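Local coordinates for protein manganese-dependent ADP-ribose/CDP-alcohol diphosphatase (Danio rerio, PDB 2NXF) that probably hydrolyses ADP-ribose and CDP-alcohols such as CDP-choline at a dinuclear metal centre of the calcineurin-like phosphoesterase kind, at residues D38-R41 with D42-Q46; P105-S109 with S110-S114. All coordinates share one frame; numbering follows the deposited sequence. Where two conformers were deposited one is given.

Overall arrangement
Following the chain from the N terminus, interaction 1 comes first, within helix 35-49, part of the connection between parallel strands 6-11 and 54-57 of the six-stranded sheet. Interaction 2 closes later, after strand 89-92 of that sheet, where helix 104-108 turns into the loop leading to strand 124-125 of the seven-stranded sheet. Each is a local contact within one continuous stretch, and the two follow in series without nesting or crossing. Their centres lie about 23 Å apart and they do not touch, yet both pack on helix 72-84: L40 meets V79, E82 and L83, while L112 meets L76 and M80. L39 and L107 each have side chains about 13 Å from a bound zinc.

Interaction 1 of 2, residues D38-R41 with D42-Q46; sequences DLLR and DAVLQ
D42 meets the preceding turn of helix 35-49 through its backbone: its N bonds to D38 O at 3.1 Å, and its CB rests beside the same carbonyl. With CG anti to the backbone N (chi1 -180°), the carboxylate leads off toward the following turn. There Q46 NE2 reaches D42 OD2 on its syn side at 2.8 Å, close to the plane of the Q46 amide. H294 NE2 bonds to the same oxygen, so OD2 is gripped from two residues, while Q46 OE1 is held in turn by R311. These two grips should fix the rotation of both side chains.

R41 contributes mainly its carbonyl, whose O accepts from L45 N at 3.0 Å. Its side chain runs back the other way, and a bend at chi3 (-38°) brings NH1 round to D38. In the conformer described, one of two deposited, R41 NH1 forms a salt bridge with D38 OD1, approaching on the anti side, so the bridge may not be held all the time.

L40 supplies the apolar contact. L40 O takes the N-H of V44 at 2.9 Å, and V44 CG2 comes to 3.3 Å from L40 O. The same methyl meets L40 CD1 at 4.3 Å, a loose apolar touch. L39 O with A43 N, at 2.9 Å, completes the four successive i to i+4 bonds.

The buried face of this amphipathic helix packs on strands 6-11 and 295-301 of the six-stranded sheet. L40 and A43 lie on I11 of strand 6-11, A43 and Q46 on F296 of strand 295-301, and L40 also packs on helix 72-84 through V79, E82 and L83.

Interaction 2 of 2, residues P105-S109 with S110-S114; sequences PSLLS and SRLNS
S110 folds back onto L107 with both its backbone and its hydroxyl. S110 N bonds to L107 O at 3.1 Å, coming from well above the carbonyl plane (66° out of it), while S110 OG gives its hydrogen to the same oxygen at 2.7 Å from much nearer that plane. The chi1 of 79° places OG between the backbone N and the carbonyl carbon, where it can also accept from L112 N at 3.0 Å, making an ST turn. S110 O, meanwhile, takes N113 N at 3.2 Å and so closes the type I beta turn from S110 to N113.

R111, inside that turn, forms a salt bridge with D84 of helix 72-84. L112 turns to the buried side: its CD1 meets L107 CD2 at 3.8 Å, and both leucines also touch E98 of helix 96-101.

N113, with CG anti to its backbone N, sends its amide back to the carbonyl of L108. ND2 donates to L108 O at 2.9 Å on a lone pair, nearly straight at 165°, with the carbonyl oxygen lying in the amide plane as well. L108 CD1 packs against N113 ND2 at 3.5 Å. N113 OD1 accepts from A115 N, so both ends of the amide are hydrogen-bonded.

A water bridges L108 O and S110 O. With it, the carbonyls of L107 and L108, which lack helical i+4 amide partners here, are each satisfied twice over: by serine hydroxyl and amide at one, by asparagine and water at the other.

Interaction 1 of 2, residues D38-R41 with D42-Q46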
loop_
_atom_site.group_PDB
_atom_site.type_symbol
_atom_site.label_atom_id
_atom_site.label_comp_id
_atom_site.label_asym_id
_atom_site.label_seq_id
_atom_site.Cartn_x
_atom_site.Cartn_y
_atom_site.Cartn_z
ATOM N N ASP A 38 -19.073 -4.552 2.471
ATOM C CA ASP A 38 -19.644 -5.848 2.062
ATOM C C ASP A 38 -18.579 -6.700 1.368
ATOM O O ASP A 38 -18.484 -7.912 1.622
ATOM C CB ASP A 38 -20.835 -5.640 1.132
ATOM C CG ASP A 38 -21.994 -4.917 1.810
ATOM O OD1 ASP A 38 -22.175 -5.055 3.042
ATOM O OD2 ASP A 38 -22.736 -4.211 1.100
ATOM N N LEU A 39 -17.776 -6.077 0.501
ATOM C CA LEU A 39 -16.675 -6.794 -0.136
ATOM C C LEU A 39 -15.641 -7.229 0.911
ATOM O O LEU A 39 -15.152 -8.363 0.881
ATOM C CB LEU A 39 -16.009 -5.950 -1.245
ATOM C CG LEU A 39 -16.915 -5.682 -2.461
ATOM C CD1 LEU A 39 -16.154 -4.891 -3.513
ATOM C CD2 LEU A 39 -17.468 -6.960 -3.113
ATOM N N LEU A 40 -15.312 -6.334 1.835
ATOM C CA LEU A 40 -14.354 -6.663 2.906
ATOM C C LEU A 40 -14.857 -7.851 3.770
ATOM O O LEU A 40 -14.080 -8.784 4.072
ATOM C CB LEU A 40 -14.095 -5.433 3.784
ATOM C CG LEU A 40 -13.169 -5.659 4.985
ATOM C CD1 LEU A 40 -11.827 -6.251 4.530
ATOM C CD2 LEU A 40 -12.997 -4.332 5.769
ATOM N N ARG A 41 -16.137 -7.817 4.143
ATOM C CA ARG A 41 -16.762 -8.889 4.928
ATOM C C ARG A 41 -16.659 -10.234 4.210
ATOM O O ARG A 41 -16.344 -11.256 4.825
ATOM C CB ARG A 41 -18.233 -8.553 5.199
ATOM C CG ARG A 41 -18.992 -9.559 6.081
ATOM C CD ARG A 41 -20.392 -9.031 6.396
ATOM N NE ARG A 41 -20.360 -7.583 6.621
ATOM C CZ ARG A 41 -20.980 -6.678 5.867
ATOM N NH1 ARG A 41 -21.724 -7.055 4.832
ATOM N NH2 ARG A 41 -20.856 -5.389 6.157
ATOM N N ASP A 42 -16.916 -10.224 2.903
ATOM C CA ASP A 42 -16.831 -11.450 2.104
ATOM C C ASP A 42 -15.388 -11.965 1.965
ATOM O O ASP A 42 -15.150 -13.187 2.050
ATOM C CB ASP A 42 -17.453 -11.280 0.727
ATOM C CG ASP A 42 -17.366 -12.559 -0.086
ATOM O OD1 ASP A 42 -18.182 -13.484 0.155
ATOM O OD2 ASP A 42 -16.424 -12.655 -0.902
ATOM N N ALA A 43 -14.440 -11.040 1.769
ATOM C CA ALA A 43 -13.016 -11.421 1.709
ATOM C C ALA A 43 -12.622 -12.133 3.015
ATOM O O ALA A 43 -11.992 -13.202 3.005
ATOM C CB ALA A 43 -12.141 -10.202 1.484
ATOM N N VAL A 44 -13.033 -11.535 4.134
ATOM C CA VAL A 44 -12.749 -12.090 5.467
ATOM C C VAL A 44 -13.337 -13.482 5.634
ATOM O O VAL A 44 -12.653 -14.406 6.108
ATOM C CB VAL A 44 -13.209 -11.119 6.595
ATOM C CG1 VAL A 44 -13.249 -11.829 7.981
ATOM C CG2 VAL A 44 -12.313 -9.928 6.627
ATOM N N LEU A 45 -14.592 -13.658 5.216
ATOM C CA LEU A 45 -15.210 -14.985 5.208
ATOM C C LEU A 45 -14.359 -16.006 4.438
ATOM O O LEU A 45 -14.112 -17.117 4.928
ATOM C CB LEU A 45 -16.617 -14.888 4.610
ATOM C CG LEU A 45 -17.492 -16.125 4.577
ATOM C CD1 LEU A 45 -17.540 -16.791 5.941
ATOM C CD2 LEU A 45 -18.907 -15.723 4.133
ATOM N N GLN A 46 -13.896 -15.618 3.248
ATOM C CA GLN A 46 -13.070 -16.500 2.416
ATOM C C GLN A 46 -11.710 -16.805 3.065
ATOM O O GLN A 46 -11.295 -17.967 3.102
ATOM C CB GLN A 46 -12.922 -15.953 0.988
ATOM C CG GLN A 46 -14.273 -15.847 0.258
ATOM C CD GLN A 46 -14.144 -15.729 -1.266
ATOM O OE1 GLN A 46 -13.352 -16.447 -1.902
ATOM N NE2 GLN A 46 -14.944 -14.835 -1.860
#

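Interaction 2 of 2, residues P105-S109 with S110-S114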
loop_
_atom_site.group_PDB
_atom_site.type_symbol
_atom_site.label_atom_id
_atom_site.label_comp_id
_atom_site.label_asym_id
_atom_site.label_seq_id
_atom_site.Cartn_x
_atom_site.Cartn_y
_atom_site.Cartn_z
ATOM N N PRO A 105 0.639 10.915 15.050
ATOM C CA PRO A 105 0.454 10.472 16.437
ATOM C C PRO A 105 -0.866 9.723 16.649
ATOM O O PRO A 105 -0.888 8.719 17.379
ATOM C CB PRO A 105 0.457 11.787 17.224
ATOM C CG PRO A 105 1.285 12.701 16.407
ATOM C CD PRO A 105 0.885 12.372 14.990
ATOM N N SER A 106 -1.944 10.196 16.015
ATOM C CA SER A 106 -3.223 9.481 16.042
ATOM C C SER A 106 -3.122 8.094 15.434
ATOM O O SER A 106 -3.610 7.112 15.998
ATOM C CB SER A 106 -4.324 10.285 15.348
ATOM O OG SER A 106 -4.613 11.440 16.144
ATOM N N LEU A 107 -2.498 8.005 14.270
ATOM C CA LEU A 107 -2.327 6.714 13.626
ATOM C C LEU A 107 -1.474 5.775 14.495
ATOM O O LEU A 107 -1.804 4.593 14.642
ATOM C CB LEU A 107 -1.717 6.892 12.235
ATOM C CG LEU A 107 -2.711 7.432 11.206
ATOM C CD1 LEU A 107 -1.951 8.020 10.031
ATOM C CD2 LEU A 107 -3.659 6.308 10.760
ATOM N N LEU A 108 -0.412 6.302 15.095
ATOM C CA LEU A 108 0.441 5.463 15.930
ATOM C C LEU A 108 -0.294 4.883 17.144
ATOM O O LEU A 108 -0.010 3.749 17.558
ATOM C CB LEU A 108 1.707 6.207 16.336
ATOM C CG LEU A 108 2.942 5.326 16.534
ATOM C CD1 LEU A 108 3.416 4.738 15.207
ATOM C CD2 LEU A 108 4.032 6.141 17.183
ATOM N N SER A 109 -1.246 5.634 17.697
ATOM C CA SER A 109 -1.998 5.174 18.871
ATOM C C SER A 109 -3.215 4.314 18.501
ATOM O O SER A 109 -3.945 3.850 19.391
ATOM C CB SER A 109 -2.444 6.376 19.726
ATOM O OG SER A 109 -3.513 7.046 19.078
ATOM N N SER A 110 -3.430 4.110 17.200
ATOM C CA SER A 110 -4.656 3.474 16.694
ATOM C C SER A 110 -4.496 1.979 16.393
ATOM O O SER A 110 -3.388 1.447 16.427
ATOM C CB SER A 110 -5.119 4.169 15.415
ATOM O OG SER A 110 -4.353 3.721 14.289
ATOM N N ARG A 111 -5.611 1.338 16.043
ATOM C CA ARG A 111 -5.619 -0.066 15.603
ATOM C C ARG A 111 -4.848 -0.257 14.287
ATOM O O ARG A 111 -4.513 -1.397 13.927
ATOM C CB ARG A 111 -7.056 -0.580 15.408
ATOM C CG ARG A 111 -7.929 -0.652 16.686
ATOM C CD ARG A 111 -7.543 -1.758 17.647
ATOM N NE ARG A 111 -7.314 -3.080 17.047
ATOM C CZ ARG A 111 -8.255 -3.929 16.621
ATOM N NH1 ARG A 111 -9.545 -3.613 16.661
ATOM N NH2 ARG A 111 -7.887 -5.106 16.120
ATOM N N LEU A 112 -4.571 0.841 13.571
ATOM C CA LEU A 112 -3.828 0.752 12.300
ATOM C C LEU A 112 -2.306 0.648 12.467
ATOM O O LEU A 112 -1.583 0.495 11.472
ATOM C CB LEU A 112 -4.158 1.925 11.364
ATOM C CG LEU A 112 -5.628 1.984 10.923
ATOM C CD1 LEU A 112 -5.854 3.266 10.091
ATOM C CD2 LEU A 112 -5.995 0.776 10.100
ATOM N N ASN A 113 -1.824 0.759 13.702
ATOM C CA ASN A 113 -0.409 0.551 13.969
ATOM C C ASN A 113 -0.187 -0.942 14.224
ATOM O O ASN A 113 -0.381 -1.441 15.346
ATOM C CB ASN A 113 0.055 1.408 15.153
ATOM C CG ASN A 113 1.517 1.158 15.520
ATOM O OD1 ASN A 113 2.199 0.338 14.885
ATOM N ND2 ASN A 113 2.004 1.856 16.540
ATOM N N SER A 114 0.242 -1.649 13.183
ATOM C CA SER A 114 0.520 -3.080 13.299
ATOM C C SER A 114 2.009 -3.390 13.497
ATOM O O SER A 114 2.416 -4.550 13.465
ATOM C CB SER A 114 -0.021 -3.815 12.070
ATOM O OG SER A 114 0.414 -3.193 10.877
HETATM O O HOH W 1 -1.236 1.487 18.627
#